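Local atomic coordinates of carbamate kinase (Mycoplasma penetrans, PDB entry 4AXS), a protein that probably transfers a phosphoryl group between carbamoyl phosphate and ADP, making ATP and carbamate in the final step of the arginine deiminase pathway. Residues N307-I312 with G327-A332; I29-N34 with V249-V254. One frame throughout, in Å; residues are numbered along the deposited sequence.

Contact 1 of 2, residues N307-I312 with G327-A332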
ATOM      1  N   ASN A 307       6.145 -24.114 -22.372  1.00 70.21           N
ATOM      2  CA  ASN A 307       6.361 -22.749 -22.855  1.00 73.61           C
ATOM      3  C   ASN A 307       6.901 -21.738 -21.819  1.00 72.90           C
ATOM      4  O   ASN A 307       6.866 -20.525 -22.056  1.00 67.46           O
ATOM      5  CB  ASN A 307       5.083 -22.209 -23.525  1.00 77.81           C
ATOM      6  CG  ASN A 307       3.807 -22.490 -22.717  1.00 75.77           C
ATOM      7  OD1 ASN A 307       2.969 -21.603 -22.551  1.00 76.15           O
ATOM      8  ND2 ASN A 307       3.653 -23.722 -22.232  1.00 70.77           N
ATOM      9  N   ARG A 308       7.403 -22.231 -20.687  1.00 67.03           N
ATOM     10  CA  ARG A 308       7.799 -21.351 -19.584  1.00 67.98           C
ATOM     11  C   ARG A 308       8.956 -21.898 -18.758  1.00 63.33           C
ATOM     12  O   ARG A 308       9.072 -23.108 -18.557  1.00 67.55           O
ATOM     13  CB  ARG A 308       6.602 -21.051 -18.661  1.00 64.28           C
ATOM     14  CG  ARG A 308       5.911 -22.292 -18.094  1.00 60.20           C
ATOM     15  CD  ARG A 308       4.870 -21.939 -17.024  1.00 61.78           C
ATOM     16  NE  ARG A 308       3.861 -20.992 -17.501  1.00 64.48           N
ATOM     17  CZ  ARG A 308       2.727 -20.704 -16.862  1.00 62.89           C
ATOM     18  NH1 ARG A 308       2.430 -21.294 -15.706  1.00 54.61           N
ATOM     19  NH2 ARG A 308       1.879 -19.829 -17.388  1.00 60.04           N
ATOM     20  N   SER A 309       9.803 -20.997 -18.272  1.00 55.98           N
ATOM     21  CA  SER A 309      10.932 -21.381 -17.436  1.00 56.04           C
ATOM     22  C   SER A 309      10.941 -20.608 -16.121  1.00 54.80           C
ATOM     23  O   SER A 309      10.111 -19.724 -15.899  1.00 55.56           O
ATOM     24  CB  SER A 309      12.256 -21.187 -18.186  1.00 53.36           C
ATOM     25  OG  SER A 309      12.281 -19.950 -18.884  1.00 57.64           O
ATOM     26  N   ALA A 310      11.873 -20.957 -15.240  1.00 53.27           N
ATOM     27  CA  ALA A 310      12.041 -20.237 -13.983  1.00 50.76           C
ATOM     28  C   ALA A 310      13.523 -20.070 -13.741  1.00 51.52           C
ATOM     29  O   ALA A 310      14.299 -21.026 -13.863  1.00 55.12           O
ATOM     30  CB  ALA A 310      11.378 -20.982 -12.823  1.00 46.82           C
ATOM     31  N   ILE A 311      13.933 -18.856 -13.418  1.00 47.65           N
ATOM     32  CA  ILE A 311      15.351 -18.612 -13.271  1.00 49.79           C
ATOM     33  C   ILE A 311      15.679 -18.230 -11.851  1.00 46.65           C
ATOM     34  O   ILE A 311      15.090 -17.311 -11.311  1.00 46.33           O
ATOM     35  CB  ILE A 311      15.836 -17.516 -14.224  1.00 51.04           C
ATOM     36  CG1 ILE A 311      15.578 -17.931 -15.675  1.00 46.80           C
ATOM     37  CG2 ILE A 311      17.322 -17.245 -14.004  1.00 49.46           C
ATOM     38  CD1 ILE A 311      15.795 -16.824 -16.684  1.00 48.53           C
ATOM     39  N   ILE A 312      16.615 -18.958 -11.251  1.00 45.05           N
ATOM     40  CA  ILE A 312      17.110 -18.631  -9.925  1.00 44.89           C
ATOM     41  C   ILE A 312      18.528 -18.090 -10.011  1.00 45.59           C
ATOM     42  O   ILE A 312      19.486 -18.844  -9.937  1.00 52.33           O
ATOM     43  CB  ILE A 312      17.099 -19.853  -8.992  1.00 42.98           C
ATOM     44  CG1 ILE A 312      15.675 -20.373  -8.799  1.00 45.17           C
ATOM     45  CG2 ILE A 312      17.694 -19.505  -7.648  1.00 42.02           C
ATOM     46  CD1 ILE A 312      15.553 -21.342  -7.636  1.00 39.85           C
ATOM     47  N   GLY A 327      23.077 -18.429 -13.493  1.00 43.22           N
ATOM     48  CA  GLY A 327      21.895 -18.914 -12.808  1.00 51.38           C
ATOM     49  C   GLY A 327      21.381 -20.265 -13.282  1.00 54.81           C
ATOM     50  O   GLY A 327      21.914 -20.869 -14.219  1.00 50.25           O
ATOM     51  N   THR A 328      20.321 -20.730 -12.627  1.00 52.42           N
ATOM     52  CA  THR A 328      19.808 -22.069 -12.841  1.00 46.41           C
ATOM     53  C   THR A 328      18.417 -22.020 -13.431  1.00 48.41           C
ATOM     54  O   THR A 328      17.474 -21.590 -12.763  1.00 54.84           O
ATOM     55  CB  THR A 328      19.740 -22.847 -11.520  1.00 49.06           C
ATOM     56  OG1 THR A 328      21.065 -23.029 -10.984  1.00 47.69           O
ATOM     57  CG2 THR A 328      19.073 -24.195 -11.742  1.00 43.75           C
ATOM     58  N   LYS A 329      18.284 -22.455 -14.681  1.00 45.34           N
ATOM     59  CA  LYS A 329      16.984 -22.484 -15.341  1.00 45.59           C
ATOM     60  C   LYS A 329      16.221 -23.746 -14.945  1.00 46.90           C
ATOM     61  O   LYS A 329      16.793 -24.838 -14.909  1.00 47.79           O
ATOM     62  CB  LYS A 329      17.159 -22.417 -16.855  1.00 49.48           C
ATOM     63  CG  LYS A 329      15.874 -22.223 -17.643  1.00 50.04           C
ATOM     64  CD  LYS A 329      16.015 -22.790 -19.048  1.00 50.83           C
ATOM     65  CE  LYS A 329      15.224 -21.983 -20.077  1.00 56.14           C
ATOM     66  NZ  LYS A 329      16.095 -21.044 -20.860  1.00 59.30           N
ATOM     67  N   ILE A 330      14.935 -23.587 -14.634  1.00 44.44           N
ATOM     68  CA  ILE A 330      14.082 -24.707 -14.242  1.00 45.73           C
ATOM     69  C   ILE A 330      12.958 -24.899 -15.247  1.00 47.48           C
ATOM     70  O   ILE A 330      12.301 -23.934 -15.640  1.00 48.72           O
ATOM     71  CB  ILE A 330      13.481 -24.513 -12.827  1.00 41.04           C
ATOM     72  CG1 ILE A 330      14.546 -24.767 -11.760  1.00 44.73           C
ATOM     73  CG2 ILE A 330      12.311 -25.453 -12.609  1.00 39.72           C
ATOM     74  CD1 ILE A 330      14.324 -24.033 -10.462  1.00 45.13           C
ATOM     75  N   ILE A 331      12.735 -26.143 -15.663  1.00 44.71           N
ATOM     76  CA  ILE A 331      11.715 -26.416 -16.674  1.00 46.48           C
ATOM     77  C   ILE A 331      10.815 -27.590 -16.321  1.00 44.93           C
ATOM     78  O   ILE A 331      11.123 -28.376 -15.425  1.00 47.53           O
ATOM     79  CB  ILE A 331      12.335 -26.654 -18.063  1.00 51.15           C
ATOM     80  CG1 ILE A 331      13.342 -27.803 -18.006  1.00 49.95           C
ATOM     81  CG2 ILE A 331      13.008 -25.380 -18.580  1.00 50.91           C
ATOM     82  CD1 ILE A 331      13.577 -28.454 -19.339  1.00 47.69           C
ATOM     83  N   ALA A 332       9.693 -27.695 -17.029  1.00 44.44           N
ATOM     84  CA  ALA A 332       8.726 -28.763 -16.783  1.00 47.07           C
ATOM     85  C   ALA A 332       9.411 -30.128 -16.743  1.00 45.38           C
ATOM     86  O   ALA A 332       9.845 -30.630 -17.776  1.00 38.18           O
ATOM     87  CB  ALA A 332       7.632 -28.752 -17.848  1.00 46.73           C
TER

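Contact 2 of 2, residues I29-N34 with V249-V254. With SO4 (sulfate ion), chain C; SO4 (sulfate ion), chain B.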
ATOM      1  N   ILE A  29       9.241 -11.029 -11.557  1.00 41.09           N
ATOM      2  CA  ILE A  29      10.485 -11.004 -10.804  1.00 44.46           C
ATOM      3  C   ILE A  29      10.207 -10.860  -9.315  1.00 41.23           C
ATOM      4  O   ILE A  29       9.408 -10.029  -8.916  1.00 42.16           O
ATOM      5  CB  ILE A  29      11.413  -9.859 -11.284  1.00 46.81           C
ATOM      6  CG1 ILE A  29      11.566  -9.905 -12.803  1.00 48.91           C
ATOM      7  CG2 ILE A  29      12.786  -9.963 -10.629  1.00 51.25           C
ATOM      8  CD1 ILE A  29      12.632  -8.971 -13.346  1.00 45.55           C
ATOM      9  N   ALA A  30      10.875 -11.672  -8.503  1.00 42.62           N
ATOM     10  CA  ALA A  30      10.674 -11.656  -7.060  1.00 40.25           C
ATOM     11  C   ALA A  30      11.950 -11.268  -6.315  1.00 41.79           C
ATOM     12  O   ALA A  30      12.957 -11.958  -6.400  1.00 47.11           O
ATOM     13  CB  ALA A  30      10.173 -13.018  -6.586  1.00 39.88           C
ATOM     14  N   LEU A  31      11.896 -10.169  -5.570  1.00 45.08           N
ATOM     15  CA  LEU A  31      13.079  -9.624  -4.893  1.00 46.03           C
ATOM     16  C   LEU A  31      13.081  -9.893  -3.388  1.00 43.53           C
ATOM     17  O   LEU A  31      12.204  -9.416  -2.664  1.00 48.60           O
ATOM     18  CB  LEU A  31      13.161  -8.119  -5.151  1.00 44.14           C
ATOM     19  CG  LEU A  31      14.192  -7.252  -4.426  1.00 44.28           C
ATOM     20  CD1 LEU A  31      15.595  -7.549  -4.881  1.00 46.53           C
ATOM     21  CD2 LEU A  31      13.855  -5.788  -4.697  1.00 48.38           C
ATOM     22  N   GLY A  32      14.058 -10.653  -2.915  1.00 39.00           N
ATOM     23  CA  GLY A  32      14.111 -11.021  -1.516  1.00 41.14           C
ATOM     24  C   GLY A  32      14.134  -9.830  -0.580  1.00 38.26           C
ATOM     25  O   GLY A  32      14.632  -8.771  -0.929  1.00 38.54           O
ATOM     26  N   GLY A  33      13.587 -10.018   0.614  1.00 38.05           N
ATOM     27  CA  GLY A  33      13.642  -9.023   1.666  1.00 40.83           C
ATOM     28  C   GLY A  33      15.046  -8.665   2.142  1.00 45.49           C
ATOM     29  O   GLY A  33      15.281  -7.526   2.563  1.00 43.44           O
ATOM     30  N   ASN A  34      15.983  -9.614   2.083  1.00 40.91           N
ATOM     31  CA  ASN A  34      17.344  -9.313   2.517  1.00 42.37           C
ATOM     32  C   ASN A  34      18.027  -8.362   1.536  1.00 43.34           C
ATOM     33  O   ASN A  34      18.962  -7.646   1.894  1.00 46.45           O
ATOM     34  CB  ASN A  34      18.185 -10.583   2.692  1.00 49.75           C
ATOM     35  CG  ASN A  34      17.516 -11.624   3.577  1.00 50.27           C
ATOM     36  OD1 ASN A  34      16.831 -11.299   4.552  1.00 47.04           O
ATOM     37  ND2 ASN A  34      17.720 -12.896   3.234  1.00 51.32           N
ATOM     38  N   VAL A 249      11.472 -15.143 -12.488  1.00 47.15           N
ATOM     39  CA  VAL A 249      12.826 -15.018 -11.952  1.00 43.50           C
ATOM     40  C   VAL A 249      12.835 -14.793 -10.452  1.00 43.58           C
ATOM     41  O   VAL A 249      12.212 -13.858  -9.951  1.00 46.70           O
ATOM     42  CB  VAL A 249      13.594 -13.842 -12.567  1.00 46.93           C
ATOM     43  CG1 VAL A 249      14.960 -13.698 -11.889  1.00 41.34           C
ATOM     44  CG2 VAL A 249      13.726 -14.004 -14.071  1.00 47.09           C
ATOM     45  N   VAL A 250      13.572 -15.641  -9.750  1.00 39.42           N
ATOM     46  CA  VAL A 250      13.709 -15.558  -8.307  1.00 43.14           C
ATOM     47  C   VAL A 250      15.098 -15.037  -7.953  1.00 47.79           C
ATOM     48  O   VAL A 250      16.101 -15.739  -8.158  1.00 43.76           O
ATOM     49  CB  VAL A 250      13.509 -16.949  -7.673  1.00 46.87           C
ATOM     50  CG1 VAL A 250      13.844 -16.928  -6.186  1.00 44.74           C
ATOM     51  CG2 VAL A 250      12.081 -17.456  -7.932  1.00 37.20           C
ATOM     52  N   LEU A 251      15.160 -13.805  -7.440  1.00 45.64           N
ATOM     53  CA  LEU A 251      16.442 -13.167  -7.157  1.00 42.43           C
ATOM     54  C   LEU A 251      16.943 -13.593  -5.807  1.00 45.96           C
ATOM     55  O   LEU A 251      16.205 -13.592  -4.823  1.00 52.76           O
ATOM     56  CB  LEU A 251      16.339 -11.655  -7.213  1.00 46.15           C
ATOM     57  CG  LEU A 251      16.014 -11.096  -8.588  1.00 51.59           C
ATOM     58  CD1 LEU A 251      15.977  -9.574  -8.534  1.00 53.17           C
ATOM     59  CD2 LEU A 251      17.032 -11.592  -9.608  1.00 53.91           C
ATOM     60  N   THR A 252      18.212 -13.954  -5.765  1.00 46.42           N
ATOM     61  CA  THR A 252      18.761 -14.635  -4.616  1.00 49.11           C
ATOM     62  C   THR A 252      20.266 -14.523  -4.724  1.00 48.52           C
ATOM     63  O   THR A 252      20.788 -14.274  -5.806  1.00 49.65           O
ATOM     64  CB  THR A 252      18.332 -16.120  -4.607  1.00 50.00           C
ATOM     65  OG1 THR A 252      18.538 -16.679  -3.303  1.00 52.12           O
ATOM     66  CG2 THR A 252      19.113 -16.917  -5.656  1.00 45.45           C
ATOM     67  N   ALA A 253      20.962 -14.716  -3.611  1.00 49.03           N
ATOM     68  CA  ALA A 253      22.379 -14.368  -3.535  1.00 52.18           C
ATOM     69  C   ALA A 253      23.324 -15.447  -4.055  1.00 48.64           C
ATOM     70  O   ALA A 253      24.437 -15.575  -3.551  1.00 51.25           O
ATOM     71  CB  ALA A 253      22.753 -13.994  -2.103  1.00 45.65           C
ATOM     72  N   VAL A 254      22.889 -16.215  -5.053  1.00 45.95           N
ATOM     73  CA  VAL A 254      23.739 -17.263  -5.621  1.00 50.68           C
ATOM     74  C   VAL A 254      23.808 -17.195  -7.141  1.00 50.14           C
ATOM     75  O   VAL A 254      22.844 -16.824  -7.801  1.00 52.85           O
ATOM     76  CB  VAL A 254      23.270 -18.685  -5.218  1.00 51.45           C
ATOM     77  CG1 VAL A 254      23.098 -18.793  -3.702  1.00 51.80           C
ATOM     78  CG2 VAL A 254      21.983 -19.068  -5.955  1.00 45.39           C
TER
HETATM   79  S   SO4 C1312      17.517 -14.482  -0.393  1.00 68.64           S
HETATM   80  O1  SO4 C1312      18.204 -15.139  -1.500  1.00 63.77           O
HETATM   81  O2  SO4 C1312      18.458 -13.533   0.209  1.00 60.86           O
HETATM   82  O3  SO4 C1312      16.330 -13.800  -0.908  1.00 59.21           O
HETATM   83  O4  SO4 C1312      17.092 -15.475   0.600  1.00 61.57           O
HETATM   84  S   SO4 B1311      12.141 -13.007   2.235  1.00 58.37           S
HETATM   85  O1  SO4 B1311      11.028 -13.088   3.183  1.00 36.82           O
HETATM   86  O2  SO4 B1311      12.130 -11.652   1.689  1.00 46.61           O
HETATM   87  O3  SO4 B1311      13.442 -13.245   2.874  1.00 58.34           O
HETATM   88  O4  SO4 B1311      12.008 -14.027   1.183  1.00 56.57           O

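Contact 1 of 2, residues N307-I312 with G327-A332
Ala310 and Ile330 form an antiparallel hydrogen-bonded pair, with Ala310 N to Ile330 O at 3.0 Å and Ile330 N to Ala310 O at 2.7 Å. Two residues on, Ile312 and Thr328 pair in the same way. The bond from Ile312 N to Thr328 O is 3.2 Å long and nearly straight (171° at the hydrogen), though the donor stands 34° out of the carbonyl plane; the reverse one, from Thr328 N to Ile312 O, is weak at 3.4 Å. Between these two pairs lies the non-hydrogen-bonded pair Ile311 and Lys329. A CA-H...O contact adds to the backbone set: Lys329 CA lies 3.4 Å from Ala310 O, which already accepts the Ile330 N-H.

Apolar contacts gather on the face that carries Ala310, Ile312, Thr328 and Ile330. Ile330 CB stands 4.1 Å from Ala310 CB. The CG1 branch of Ile330, beside the backbone N (chi1 -75°), brings its CD1 to 4.1 Å from Ile312 CD1, and the two isoleucines cross obliquely. Helix 292-302 packs on this face, with Ala298 against both Ala310 and Ile330, and Ile295 against Ile312.

Contacts of polar side chains are few. On the other face the bent Lys329 chain runs alongside Ser309, its CE 3.6 Å from Ser309 CB, so it is the aliphatic part of the lysine that touches. Thr328 turns its hydroxyl out of the pair, bonding Leu269 O and Val257 N, while Arg308 NH1 bonds Phe301 O.

The chemistry is therefore that of an antiparallel pair at the outer side of the mixed sheet, with 328-330 its last strand in this chain: backbone bonds set the register; one face, mostly aliphatic, packs on helix 292-302; on the other, Ile311 is buried against strand 247-251 while Lys329 lies exposed over Ser309.

Contact 2 of 2, residues I29-N34 with V249-V254
The flat groups that meet between Ile29-Asn34 and Val249-Val254 are peptides: Ala30 N bonds Val249 O (2.9 Å, 158° at the hydrogen), and Leu251 N bonds Ala30 O (3.1 Å). Ile29, Leu31, Val249 and Leu251 project on one face of these paired strands, Ala30 and Val250 on the other, where helix 232-242 packs against both. At the outer edges backbone bonds continue the sheet, Ile29 to Ile65 and Val250 to Ile311. With its CG beside the backbone N (chi1 -65°) and the chain then extended, Leu251 brings CD1 to 3.8 Å from Ile29 CG2 and 4.2 Å from Leu31 CD1, bridging the two.

The strands run parallel, the axes of 29-31 and 249-251 making an angle of 14°, in the central sheet of the amino acid kinase fold. Beyond them, Gly32-Asn34, as in the family's glycine-rich phosphate-binding loop, and Thr252-Ala253 lie beside sulfate ions, probably from the crystallisation liquor. One sulfate accepts a bond from Asn34 ND2 (to O2, 3.2 Å), lies against Thr252 OG1 and has its O3 3.6 Å from Gly32 CA; Gly33 N approaches the second. The Thr252 and Gly33 distances are too short to trust. Lys232 NZ also bonds sulfate here.

In the fold
From the N terminus, the chain first lays down 29-34 and meets its partner 249-254 only after 214 residues, so contact 2 closes a very long loop. Contact 1 follows in series: 307-312 and 327-332 close a short loop of 14 residues that includes helix 318-321. The two neither nest nor cross. They are coupled through the sheet, because strands 247-251 and 309-313 are parallel neighbours: Ile311 O and Val250 N lie 2.7 Å apart, a probable hydrogen bond, and Ile312 CG2 packs 3.6 Å from Thr252 CG2. With centres about 14 Å apart, the contacts tie the first strand to the C-terminal strand 328-330 across one mixed sheet.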